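Local coordinates for protein BsaWI endonuclease (Geobacillus stearothermophilus, PDB 4ZSF) that binds double-stranded DNA as a restriction endonuclease of the PD-(D/E)XK type and probably cleaves it with the help of metal ions, at residues A[27-32]-A[61-66]; A[8-13]-A[34-39]; A[2-7]-A[56-61]; A[89-94]-A[192-197]. All blocks are in the same frame, centred on the assembly; numbering follows the deposited sequence. Where two conformers were deposited one is given.

Contact 1: residues A[27-32]-A[61-66]; sequences VSQKKA and MDRKSG. With nucleotides of chain B.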
# COMPACT_ATOMS: atom_id res chain seq x y z
N VAL A 27 8.91 3.56 21.68
CA VAL A 27 8.39 4.77 22.38
C VAL A 27 9.45 5.87 22.31
O VAL A 27 9.13 7.09 22.15
CB VAL A 27 8.06 4.40 23.87
CG1 VAL A 27 7.89 5.65 24.71
CG2 VAL A 27 6.82 3.52 23.92
N SER A 28 10.73 5.49 22.54
CA SER A 28 11.79 6.47 22.62
C SER A 28 12.03 7.13 21.28
O SER A 28 12.28 8.34 21.22
CB SER A 28 13.13 5.85 23.11
OG SER A 28 12.97 5.24 24.40
N GLN A 29 11.97 6.38 20.19
CA GLN A 29 12.25 7.05 18.90
C GLN A 29 11.10 7.97 18.54
O GLN A 29 11.33 9.02 17.93
CB GLN A 29 12.54 6.01 17.80
CG GLN A 29 11.30 5.23 17.37
CD GLN A 29 11.68 3.96 16.61
OE1 GLN A 29 12.86 3.62 16.48
NE2 GLN A 29 10.68 3.24 16.13
N LYS A 30 9.85 7.65 18.94
CA LYS A 30 8.74 8.56 18.64
C LYS A 30 8.85 9.85 19.46
O LYS A 30 8.57 10.96 18.96
CB LYS A 30 7.40 7.89 18.92
CG LYS A 30 6.97 7.12 17.67
CD LYS A 30 5.45 6.76 17.70
CE LYS A 30 5.06 5.94 18.93
NZ LYS A 30 3.54 5.58 18.87
N LYS A 31 9.24 9.68 20.72
CA LYS A 31 9.50 10.89 21.52
C LYS A 31 10.61 11.75 20.92
O LYS A 31 10.48 12.97 20.85
CB LYS A 31 9.86 10.50 22.95
CG LYS A 31 10.04 11.78 23.82
CD LYS A 31 10.11 11.39 25.32
CE LYS A 31 10.35 12.69 26.24
NZ LYS A 31 9.32 13.76 25.95
N ALA A 32 11.70 11.12 20.48
CA ALA A 32 12.81 11.86 19.85
C ALA A 32 12.33 12.56 18.56
O ALA A 32 12.74 13.70 18.29
CB ALA A 32 13.99 10.87 19.53
N MET A 61 17.09 7.81 10.27
CA MET A 61 17.73 6.83 9.35
C MET A 61 19.19 6.48 9.72
O MET A 61 19.59 5.32 9.61
CB MET A 61 17.70 7.36 7.91
CG MET A 61 16.31 7.56 7.32
SD MET A 61 15.46 5.96 7.10
CE MET A 61 16.36 5.35 5.63
N ASP A 62 19.99 7.48 10.16
CA ASP A 62 21.37 7.25 10.57
C ASP A 62 21.41 6.31 11.78
O ASP A 62 22.24 5.40 11.83
CB ASP A 62 22.08 8.57 10.92
CG ASP A 62 23.59 8.39 11.12
OD1 ASP A 62 24.18 7.36 10.73
OD2 ASP A 62 24.20 9.32 11.67
N ARG A 63 20.56 6.56 12.78
CA ARG A 63 20.57 5.71 13.97
C ARG A 63 20.21 4.25 13.62
O ARG A 63 20.87 3.31 14.07
CB ARG A 63 19.62 6.22 15.05
CG ARG A 63 19.81 5.38 16.36
CD ARG A 63 18.90 5.90 17.43
NE ARG A 63 17.49 5.65 17.11
CZ ARG A 63 16.86 4.48 17.21
NH1 ARG A 63 17.49 3.39 17.65
NH2 ARG A 63 15.57 4.40 16.87
N LYS A 64 19.20 4.07 12.79
CA LYS A 64 18.71 2.74 12.50
C LYS A 64 19.46 1.96 11.42
O LYS A 64 19.31 0.74 11.33
CB LYS A 64 17.24 2.81 12.09
CG LYS A 64 16.29 3.23 13.19
CD LYS A 64 15.90 2.06 14.14
CE LYS A 64 14.38 1.88 14.21
NZ LYS A 64 13.69 1.14 15.38
N SER A 65 20.20 2.66 10.57
CA SER A 65 20.97 1.98 9.50
C SER A 65 22.47 2.08 9.64
O SER A 65 23.20 1.31 8.97
CB SER A 65 20.60 2.55 8.11
OG SER A 65 21.10 3.89 7.99
N GLY A 66 22.96 3.05 10.41
CA GLY A 66 24.39 3.36 10.44
C GLY A 66 24.91 4.21 9.28
O GLY A 66 26.08 4.57 9.20
P DC B 11 10.26 -0.26 14.28
OP1 DC B 11 10.98 1.04 14.41
OP2 DC B 11 10.64 -1.46 15.07
O5' DC B 11 8.73 -0.02 14.53
C5' DC B 11 8.05 1.04 13.79
C4' DC B 11 6.54 0.96 13.97
O4' DC B 11 6.05 -0.27 13.38
C3' DC B 11 6.04 0.95 15.41
O3' DC B 11 5.04 1.99 15.51
C2' DC B 11 5.41 -0.45 15.63
C1' DC B 11 4.99 -0.77 14.19
N1 DC B 11 4.92 -2.21 13.81
C2 DC B 11 3.79 -2.68 13.14
O2 DC B 11 2.81 -1.91 13.01
N3 DC B 11 3.76 -3.98 12.71
C4 DC B 11 4.82 -4.76 12.85
N4 DC B 11 4.74 -6.03 12.36
C5 DC B 11 6.00 -4.29 13.53
C6 DC B 11 6.01 -3.01 13.94
P DG B 12 4.65 2.59 16.90
OP1 DG B 12 3.97 3.88 16.57
OP2 DG B 12 5.76 2.51 17.84
O5' DG B 12 3.53 1.61 17.47
C5' DG B 12 2.20 1.76 17.02
C4' DG B 12 1.38 0.53 17.42
O4' DG B 12 1.91 -0.62 16.77
C3' DG B 12 1.37 0.22 18.89
O3' DG B 12 0.09 0.55 19.32
C2' DG B 12 1.62 -1.31 18.96
C1' DG B 12 1.51 -1.74 17.51
N9 DG B 12 2.37 -2.87 17.11
C8 DG B 12 3.70 -3.08 17.42
N7 DG B 12 4.20 -4.17 16.88
C5 DG B 12 3.12 -4.70 16.15
C6 DG B 12 3.02 -5.88 15.42
O6 DG B 12 3.89 -6.69 15.23
N1 DG B 12 1.75 -6.07 14.88
C2 DG B 12 0.70 -5.21 15.05
N2 DG B 12 -0.46 -5.54 14.47
N3 DG B 12 0.77 -4.10 15.76
C4 DG B 12 2.00 -3.91 16.29
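Gln29 of helix 25-43 meets Arg63 and Lys64 near the C-terminal end of helix 49-65, in the N-terminal helical bundle that here grips the DNA backbone. The close part is a small polar knot around Gln29 OE1. Lys64 NZ donates to it over 2.8 Å, lying in the carbonyl plane on a lone pair, with a C=O...N angle of 124°. Arg63 NH2 also stands 2.8 Å from Gln29 OE1, which lies at the guanidinium edge. The other half of the amide faces the nucleic acid: Gln29 NE2 donates to OP1 of DC11 of chain B, 2.8 Å away and nearly straight at 166°. Lys64 NZ reaches the same OP1 at 2.9 Å, so amide, ammonium and phosphate close a ring of three hydrogen bonds in the lysine conformer described, less certainly in its alternative. The Lys64 chain, bent at chi2 (-81°) and again at chi3, brings its amine round to both acceptors. Glu25 forms salt bridges with Arg63 and Lys64, probably offsetting part of their charge, while Tyr11 accepts from Arg63 NE. Long side chains bridge the helices, since even the nearest CA atoms, those of Gln29 and Arg63, are 9.8 Å apart. On the looser, partly exposed flank, Lys30 forms a salt bridge with Glu93 of the second subunit, and its NZ donates a hydrogen bond to OP1 of DG12 of chain B over 2.9 Å.

Contact 2: residues A[8-13]-A[34-39]; sequences ISTYAK and RDTMIS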
# COMPACT_ATOMS: atom_id res chain seq x y z
N ILE A 8 20.09 16.66 14.13
CA ILE A 8 20.86 15.42 14.21
C ILE A 8 21.23 15.19 15.70
O ILE A 8 21.08 14.07 16.26
CB ILE A 8 22.18 15.51 13.40
CG1 ILE A 8 21.95 15.51 11.88
CG2 ILE A 8 23.17 14.43 13.82
CD1 ILE A 8 20.90 14.62 11.41
N SER A 9 21.71 16.25 16.33
CA SER A 9 22.29 16.11 17.67
C SER A 9 21.16 15.98 18.69
O SER A 9 21.27 15.22 19.65
CB SER A 9 23.21 17.30 18.00
OG SER A 9 22.46 18.47 18.27
N THR A 10 20.07 16.69 18.47
CA THR A 10 18.95 16.68 19.40
C THR A 10 18.18 15.35 19.36
O THR A 10 17.83 14.80 20.43
CB THR A 10 18.02 17.86 19.12
OG1 THR A 10 18.76 19.10 19.29
CG2 THR A 10 16.78 17.85 20.05
N TYR A 11 17.94 14.83 18.15
CA TYR A 11 17.26 13.51 18.03
C TYR A 11 18.09 12.44 18.81
O TYR A 11 17.55 11.64 19.57
CB TYR A 11 17.14 13.13 16.57
CG TYR A 11 16.69 11.70 16.38
CD1 TYR A 11 17.64 10.70 16.33
CD2 TYR A 11 15.35 11.37 16.29
CE1 TYR A 11 17.27 9.36 16.17
CE2 TYR A 11 14.95 10.04 16.14
CZ TYR A 11 15.94 9.05 16.10
OH TYR A 11 15.60 7.74 15.96
N ALA A 12 19.40 12.46 18.59
CA ALA A 12 20.27 11.47 19.22
C ALA A 12 20.22 11.62 20.72
O ALA A 12 20.13 10.62 21.43
CB ALA A 12 21.72 11.59 18.70
N LYS A 13 20.26 12.86 21.22
CA LYS A 13 20.23 13.07 22.67
C LYS A 13 18.93 12.61 23.31
O LYS A 13 18.94 11.94 24.35
CB LYS A 13 20.42 14.56 23.01
CG LYS A 13 20.36 14.86 24.53
CD LYS A 13 20.73 16.33 24.80
CE LYS A 13 21.09 16.56 26.28
N ARG A 34 9.17 13.55 17.74
CA ARG A 34 8.20 14.59 18.11
C ARG A 34 8.91 15.77 18.75
O ARG A 34 8.70 16.95 18.41
CB ARG A 34 7.19 13.90 19.06
CG ARG A 34 6.04 14.58 19.65
CD ARG A 34 5.19 13.40 20.24
NE ARG A 34 5.71 12.90 21.52
CZ ARG A 34 5.89 11.62 21.90
NH1 ARG A 34 5.63 10.57 21.12
NH2 ARG A 34 6.37 11.40 23.12
N ASP A 35 9.77 15.45 19.72
CA ASP A 35 10.37 16.56 20.51
C ASP A 35 11.47 17.26 19.75
O ASP A 35 11.72 18.47 19.95
CB ASP A 35 10.90 16.01 21.84
CG ASP A 35 9.77 15.69 22.85
OD1 ASP A 35 8.53 15.82 22.55
OD2 ASP A 35 10.15 15.24 23.95
N THR A 36 12.13 16.56 18.83
CA THR A 36 13.15 17.24 18.02
C THR A 36 12.42 18.17 17.04
O THR A 36 12.89 19.28 16.83
CB THR A 36 14.04 16.25 17.27
OG1 THR A 36 14.71 15.44 18.25
CG2 THR A 36 15.12 17.01 16.41
N MET A 37 11.33 17.70 16.42
CA MET A 37 10.54 18.55 15.48
C MET A 37 10.10 19.84 16.24
O MET A 37 10.28 20.98 15.77
CB MET A 37 9.34 17.78 14.93
CG MET A 37 8.48 18.59 13.94
SD MET A 37 9.41 19.12 12.46
CE MET A 37 7.98 19.33 11.39
N ILE A 38 9.54 19.66 17.42
CA ILE A 38 9.02 20.82 18.17
C ILE A 38 10.17 21.77 18.54
O ILE A 38 10.06 22.97 18.30
CB ILE A 38 8.26 20.37 19.44
CG1 ILE A 38 6.94 19.70 19.04
CG2 ILE A 38 7.99 21.62 20.42
CD1 ILE A 38 6.26 19.00 20.24
N SER A 39 11.25 21.21 19.07
CA SER A 39 12.40 21.99 19.55
C SER A 39 13.06 22.77 18.44
O SER A 39 13.41 23.96 18.60
CB SER A 39 13.43 21.05 20.20
OG SER A 39 14.34 21.81 20.99
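Thr36 of helix 25-43 sets its side chain against the backbone of Thr10 and Tyr11 on helix 3-22, where two helices of the N-terminal bundle come very close: the CA atoms of Tyr11 and Thr36 are only 5.6 Å apart. From CB, which is directed at the facing helix, the side chain of Thr36 forks. The hydroxyl branch, OG1, lies 3.2 Å from Tyr11 CA and 3.6 Å from Thr10 C, so an oxygen rests directly on the main chain. Tyr11 N is 3.3 Å from Thr36 OG1, but the angle is too poor for a hydrogen bond. With chi1 at -61°, OG1 stays beside its own backbone N, and the hydroxyl bonds within its own helix to the carbonyl oxygen of Ala32. The methyl branch, CG2, approaches Tyr11 N at 4.0 Å and Thr10 CB at 4.1 Å. Thr10 answers with its own methyl, whose CG2 is 3.7 Å from Thr36 OG1, and the two threonine side chains lie alongside each other, running antiparallel. The Thr10 hydroxyl likewise turns back into its helix, to the carbonyl oxygen of Tyr6. Tyr11 contributes mainly its backbone and CB; its ring extends towards helix 49-65, where the phenol oxygen hydrogen-bonds to His60 ND1. The chemistry is therefore that of small side chains with their hydroxyls bonded inside their own helices: van der Waals packing joins the pair, and the short threonine side chains are compatible with the close approach of the backbones.

Contact 3: residues A[2-7]-A[56-61]; sequences NFFEYC and VYSAHM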
# COMPACT_ATOMS: atom_id res chain seq x y z
N ASN A 2 23.57 25.06 12.63
CA ASN A 2 22.45 25.26 11.70
C ASN A 2 21.33 24.26 12.08
O ASN A 2 21.53 23.45 12.99
CB ASN A 2 22.89 25.09 10.24
CG ASN A 2 23.44 23.72 9.94
OD1 ASN A 2 22.78 22.73 10.13
ND2 ASN A 2 24.66 23.66 9.38
N PHE A 3 20.17 24.33 11.42
CA PHE A 3 19.01 23.55 11.90
C PHE A 3 19.27 22.07 11.71
O PHE A 3 18.74 21.23 12.45
CB PHE A 3 17.70 23.95 11.16
CG PHE A 3 17.60 23.42 9.76
CD1 PHE A 3 16.99 22.19 9.51
CD2 PHE A 3 18.07 24.16 8.67
CE1 PHE A 3 16.88 21.68 8.23
CE2 PHE A 3 17.98 23.65 7.38
CZ PHE A 3 17.38 22.40 7.14
N PHE A 4 20.02 21.73 10.66
CA PHE A 4 20.23 20.32 10.35
C PHE A 4 21.13 19.68 11.43
O PHE A 4 20.80 18.60 11.94
CB PHE A 4 20.82 20.15 8.96
CG PHE A 4 20.98 18.73 8.55
CD1 PHE A 4 22.10 18.01 8.93
CD2 PHE A 4 20.04 18.13 7.77
CE1 PHE A 4 22.24 16.66 8.55
CE2 PHE A 4 20.20 16.77 7.37
CZ PHE A 4 21.30 16.06 7.78
N GLU A 5 22.24 20.35 11.76
CA GLU A 5 23.10 19.91 12.86
C GLU A 5 22.35 19.81 14.16
O GLU A 5 22.56 18.89 14.94
CB GLU A 5 24.27 20.88 13.06
CG GLU A 5 25.10 21.02 11.80
CD GLU A 5 26.19 22.11 11.93
OE1 GLU A 5 25.91 23.25 12.38
OE2 GLU A 5 27.34 21.81 11.58
N TYR A 6 21.49 20.79 14.42
CA TYR A 6 20.70 20.81 15.63
C TYR A 6 19.80 19.56 15.67
O TYR A 6 19.64 18.94 16.73
CB TYR A 6 19.85 22.08 15.71
CG TYR A 6 18.99 22.12 16.94
CD1 TYR A 6 19.53 22.55 18.14
CD2 TYR A 6 17.67 21.67 16.93
CE1 TYR A 6 18.76 22.57 19.32
CE2 TYR A 6 16.91 21.69 18.09
CZ TYR A 6 17.45 22.15 19.27
OH TYR A 6 16.69 22.17 20.40
N CYS A 7 19.18 19.24 14.54
CA CYS A 7 18.21 18.09 14.55
C CYS A 7 18.94 16.79 14.78
O CYS A 7 18.47 15.92 15.52
CB CYS A 7 17.43 17.99 13.26
SG CYS A 7 16.18 19.25 13.14
N VAL A 56 15.17 15.47 10.67
CA VAL A 56 14.80 14.46 11.68
C VAL A 56 14.81 13.06 11.05
O VAL A 56 15.28 12.06 11.60
CB VAL A 56 13.39 14.77 12.22
CG1 VAL A 56 12.95 13.64 13.18
CG2 VAL A 56 13.47 16.13 13.01
N TYR A 57 14.26 13.00 9.87
CA TYR A 57 14.33 11.72 9.06
C TYR A 57 15.78 11.25 8.91
O TYR A 57 16.09 10.06 9.11
CB TYR A 57 13.73 11.98 7.72
CG TYR A 57 14.01 10.94 6.65
CD1 TYR A 57 13.29 9.74 6.64
CD2 TYR A 57 14.96 11.18 5.65
CE1 TYR A 57 13.49 8.78 5.55
CE2 TYR A 57 15.20 10.23 4.58
CZ TYR A 57 14.44 9.06 4.55
OH TYR A 57 14.67 8.20 3.48
N SER A 58 16.66 12.18 8.54
CA SER A 58 18.08 11.88 8.37
C SER A 58 18.64 11.29 9.66
O SER A 58 19.39 10.32 9.61
CB SER A 58 18.87 13.14 8.00
OG SER A 58 20.23 12.83 7.78
N ALA A 59 18.27 11.87 10.81
CA ALA A 59 18.83 11.44 12.09
C ALA A 59 18.30 10.05 12.40
O ALA A 59 19.06 9.17 12.85
CB ALA A 59 18.44 12.43 13.22
N HIS A 60 17.03 9.85 12.14
CA HIS A 60 16.43 8.56 12.48
C HIS A 60 17.02 7.49 11.56
O HIS A 60 17.40 6.40 12.00
CB HIS A 60 14.89 8.58 12.32
CG HIS A 60 14.23 7.26 12.62
ND1 HIS A 60 14.06 6.78 13.92
CD2 HIS A 60 13.72 6.30 11.80
CE1 HIS A 60 13.45 5.61 13.87
NE2 HIS A 60 13.21 5.30 12.60
N MET A 61 17.09 7.81 10.27
CA MET A 61 17.73 6.83 9.35
C MET A 61 19.19 6.48 9.72
O MET A 61 19.59 5.32 9.61
CB MET A 61 17.70 7.36 7.91
CG MET A 61 16.31 7.56 7.32
SD MET A 61 15.46 5.96 7.10
CE MET A 61 16.36 5.35 5.63
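Cys7 and Phe4 of helix 3-22 lean on Val56, Ser58 and Ala59 of helix 49-65 in the N-terminal helical bundle; the axes of the short segments 3-7 and 56-61 cross at -38° and come within 9.4 Å. The innermost touch is apolar, Cys7 SG to Val56 CG2 at 4.1 Å, and nearby the Ala59 methyl abuts the carbonyl oxygen of Cys7. Farther out, the Phe4 ring reaches across with its far end: CZ is 3.8 Å from Ser58 CB and, in the serine conformer described, 3.4 Å from Ser58 OG, which approaches the ring obliquely. The trans setting of Phe4 chi1, -176°, carries the ring from a bond that starts alongside the partner helix to a tip that comes nearer to it. Behind this first shell, Ile52 and Ala55 of helix 49-65 and Ala40 of helix 25-43 pack on Cys7, while Ile33 packs on Val56, which also meets Trp83 of the second subunit. The start of helix 3-22 is fixed by a capping box. Glu5 N donates to Asn2 OD1 over 2.9 Å at 174°, tilted from the carbonyl plane, and Asn2 N returns a bond to Glu5 OE1 over 3.0 Å. The capping box secures the turn that carries Phe4, and Tyr6 and His60 find polar partners elsewhere; between the two segments the joint consists of van der Waals contacts among small or aromatic groups.

Contact 4: residues A[89-94]-A[192-197]; sequences HAFEEM and ICLDGD. With nucleotides of chain C.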
# COMPACT_ATOMS: atom_id res chain seq x y z
N HIS A 89 5.98 -7.52 -12.57
CA HIS A 89 5.66 -7.57 -14.01
C HIS A 89 6.59 -8.54 -14.71
O HIS A 89 6.14 -9.31 -15.57
CB HIS A 89 5.76 -6.18 -14.64
CG HIS A 89 4.80 -5.20 -14.02
ND1 HIS A 89 4.92 -3.83 -14.14
CD2 HIS A 89 3.70 -5.42 -13.25
CE1 HIS A 89 3.93 -3.24 -13.47
NE2 HIS A 89 3.19 -4.19 -12.92
N ALA A 90 7.88 -8.46 -14.42
CA ALA A 90 8.83 -9.38 -15.06
C ALA A 90 8.43 -10.83 -14.77
O ALA A 90 8.54 -11.69 -15.65
CB ALA A 90 10.32 -9.15 -14.59
N PHE A 91 8.04 -11.10 -13.52
CA PHE A 91 7.70 -12.51 -13.16
C PHE A 91 6.42 -12.98 -13.90
O PHE A 91 6.39 -14.09 -14.45
CB PHE A 91 7.52 -12.59 -11.65
CG PHE A 91 7.27 -14.01 -11.15
CD1 PHE A 91 8.30 -14.90 -11.06
CD2 PHE A 91 5.97 -14.38 -10.72
CE1 PHE A 91 8.09 -16.20 -10.56
CE2 PHE A 91 5.77 -15.69 -10.23
CZ PHE A 91 6.82 -16.57 -10.19
N GLU A 92 5.39 -12.13 -13.97
CA GLU A 92 4.21 -12.47 -14.78
C GLU A 92 4.55 -12.76 -16.22
O GLU A 92 4.00 -13.70 -16.87
CB GLU A 92 3.21 -11.31 -14.72
CG GLU A 92 2.72 -11.11 -13.32
CD GLU A 92 2.25 -9.64 -13.06
OE1 GLU A 92 2.04 -8.87 -14.03
OE2 GLU A 92 2.13 -9.29 -11.87
N GLU A 93 5.40 -11.89 -16.79
CA GLU A 93 5.82 -12.07 -18.18
C GLU A 93 6.57 -13.38 -18.35
O GLU A 93 6.47 -14.07 -19.39
CB GLU A 93 6.70 -10.85 -18.60
CG GLU A 93 5.80 -9.58 -18.65
CD GLU A 93 6.55 -8.24 -18.54
OE1 GLU A 93 7.80 -8.32 -18.59
OE2 GLU A 93 5.88 -7.13 -18.35
N MET A 94 7.36 -13.72 -17.33
CA MET A 94 8.11 -14.97 -17.37
C MET A 94 7.14 -16.19 -17.39
O MET A 94 7.35 -17.16 -18.15
CB MET A 94 9.00 -15.08 -16.14
CG MET A 94 9.84 -16.33 -16.20
SD MET A 94 10.87 -16.51 -14.71
CE MET A 94 9.66 -17.28 -13.66
N ILE A 192 0.23 -19.01 -8.70
CA ILE A 192 1.59 -19.54 -8.98
C ILE A 192 2.47 -18.75 -8.07
O ILE A 192 2.40 -17.49 -8.08
CB ILE A 192 1.93 -19.32 -10.46
CG1 ILE A 192 1.03 -20.23 -11.32
CG2 ILE A 192 3.44 -19.64 -10.75
CD1 ILE A 192 1.12 -19.97 -12.85
N CYS A 193 3.29 -19.45 -7.28
CA CYS A 193 4.05 -18.89 -6.17
C CYS A 193 5.55 -19.19 -6.26
O CYS A 193 5.93 -20.36 -6.41
CB CYS A 193 3.53 -19.48 -4.86
SG CYS A 193 1.90 -19.08 -4.43
N LEU A 194 6.42 -18.18 -6.08
CA LEU A 194 7.82 -18.42 -6.11
C LEU A 194 8.37 -19.12 -4.90
O LEU A 194 9.28 -19.97 -5.00
CB LEU A 194 8.50 -17.05 -6.29
CG LEU A 194 9.94 -17.12 -6.69
CD1 LEU A 194 10.07 -18.09 -7.86
CD2 LEU A 194 10.31 -15.72 -7.09
N ASP A 195 7.83 -18.80 -3.74
CA ASP A 195 8.52 -19.23 -2.54
C ASP A 195 7.47 -19.82 -1.68
O ASP A 195 6.47 -19.15 -1.40
CB ASP A 195 9.22 -18.05 -1.86
CG ASP A 195 9.93 -18.44 -0.59
OD1 ASP A 195 9.49 -19.40 0.09
OD2 ASP A 195 10.93 -17.76 -0.25
N GLY A 196 7.70 -21.05 -1.24
CA GLY A 196 6.70 -21.73 -0.43
C GLY A 196 6.89 -21.62 1.09
O GLY A 196 6.12 -22.24 1.84
N ASP A 197 7.88 -20.83 1.53
CA ASP A 197 8.26 -20.75 2.96
C ASP A 197 7.08 -20.45 3.87
O ASP A 197 7.06 -20.86 5.05
CB ASP A 197 9.35 -19.69 3.18
CG ASP A 197 10.77 -20.23 3.00
OD1 ASP A 197 10.95 -21.45 2.74
OD2 ASP A 197 11.72 -19.43 3.13
P DG C 12 7.07 -1.45 -16.18
OP1 DG C 12 6.62 -2.85 -15.92
OP2 DG C 12 8.26 -1.15 -16.98
O5' DG C 12 5.86 -0.70 -16.89
C5' DG C 12 4.54 -1.10 -16.61
C4' DG C 12 3.56 -0.05 -17.12
O4' DG C 12 3.77 1.18 -16.42
C3' DG C 12 3.67 0.27 -18.58
O3' DG C 12 2.54 -0.29 -19.16
C2' DG C 12 3.63 1.82 -18.64
C1' DG C 12 3.26 2.20 -17.21
N9 DG C 12 3.83 3.48 -16.73
C8 DG C 12 5.12 3.94 -16.88
N7 DG C 12 5.33 5.10 -16.30
C5 DG C 12 4.10 5.40 -15.71
C6 DG C 12 3.69 6.54 -15.01
O6 DG C 12 4.35 7.50 -14.72
N1 DG C 12 2.34 6.47 -14.63
C2 DG C 12 1.51 5.42 -14.92
N2 DG C 12 0.24 5.52 -14.48
N3 DG C 12 1.88 4.35 -15.60
C4 DG C 12 3.17 4.42 -15.97
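The ring of Phe91, on the long helix 70-103, points at the end of strand 188-193 in the mixed sheet of the PD-(D/E)XK nuclease domain. Near its plane, at the edge, lies the carbonyl oxygen of Ile192, 4.4 Å from CE2. Leu194 comes in obliquely at the CE1 end: its CD1 is 3.8 Å from Phe91 CE1 and its CD2 4.1 Å from that same carbon, both methyls arriving from the same side of the ring plane. Chi1 near trans, -176°, sends the Phe91 ring out from the helix towards the strand. Phe226 of the neighbouring strand 222-226 packs on Phe91, Ile192 and Leu194 alike and completes the apolar cluster, while Trp53 of the second subunit touches Leu194. The second flat group, the imidazole of His89, serves the DNA instead. The phosphate of DG12 of chain C stands at its edge, and ND1 donates to OP1 over 2.6 Å at 161°. Past the strand, Asp195 OD1 accepts from Asp197 N in an Asx turn, although Asp197 is poorly ordered. The side chain of Leu194 lies about 10 Å from that of Asp239, a residue that binds calcium in this protein. One helix thus divides its chemistry between two directions: a buried hydrocarbon seam ties it to the sheet, and two residues earlier, about half a turn round the helix, His89 holds a charged phosphate by a directional N-H bond.

Contacts 1, 2 and 3 cluster in the N-terminal bundle, with centres 8 to 11 Å apart, and join helices 3-22, 25-43 and 49-65 pairwise. Contacts 2 and 3 are buried and rely on van der Waals packing; contact 1 is partly buried, polar and turned to the DNA. Tyr11 links all three, its hydroxyl lying 3.0 Å from Arg63 NE and 2.7 Å from His60 ND1. Contact 4 lies about 35 Å from contact 1, between centres, in the nuclease domain, where its core is hydrocarbon. Across the dimer the regions meet again: Glu93 of one subunit pairs with Lys30 and Arg34 of the other.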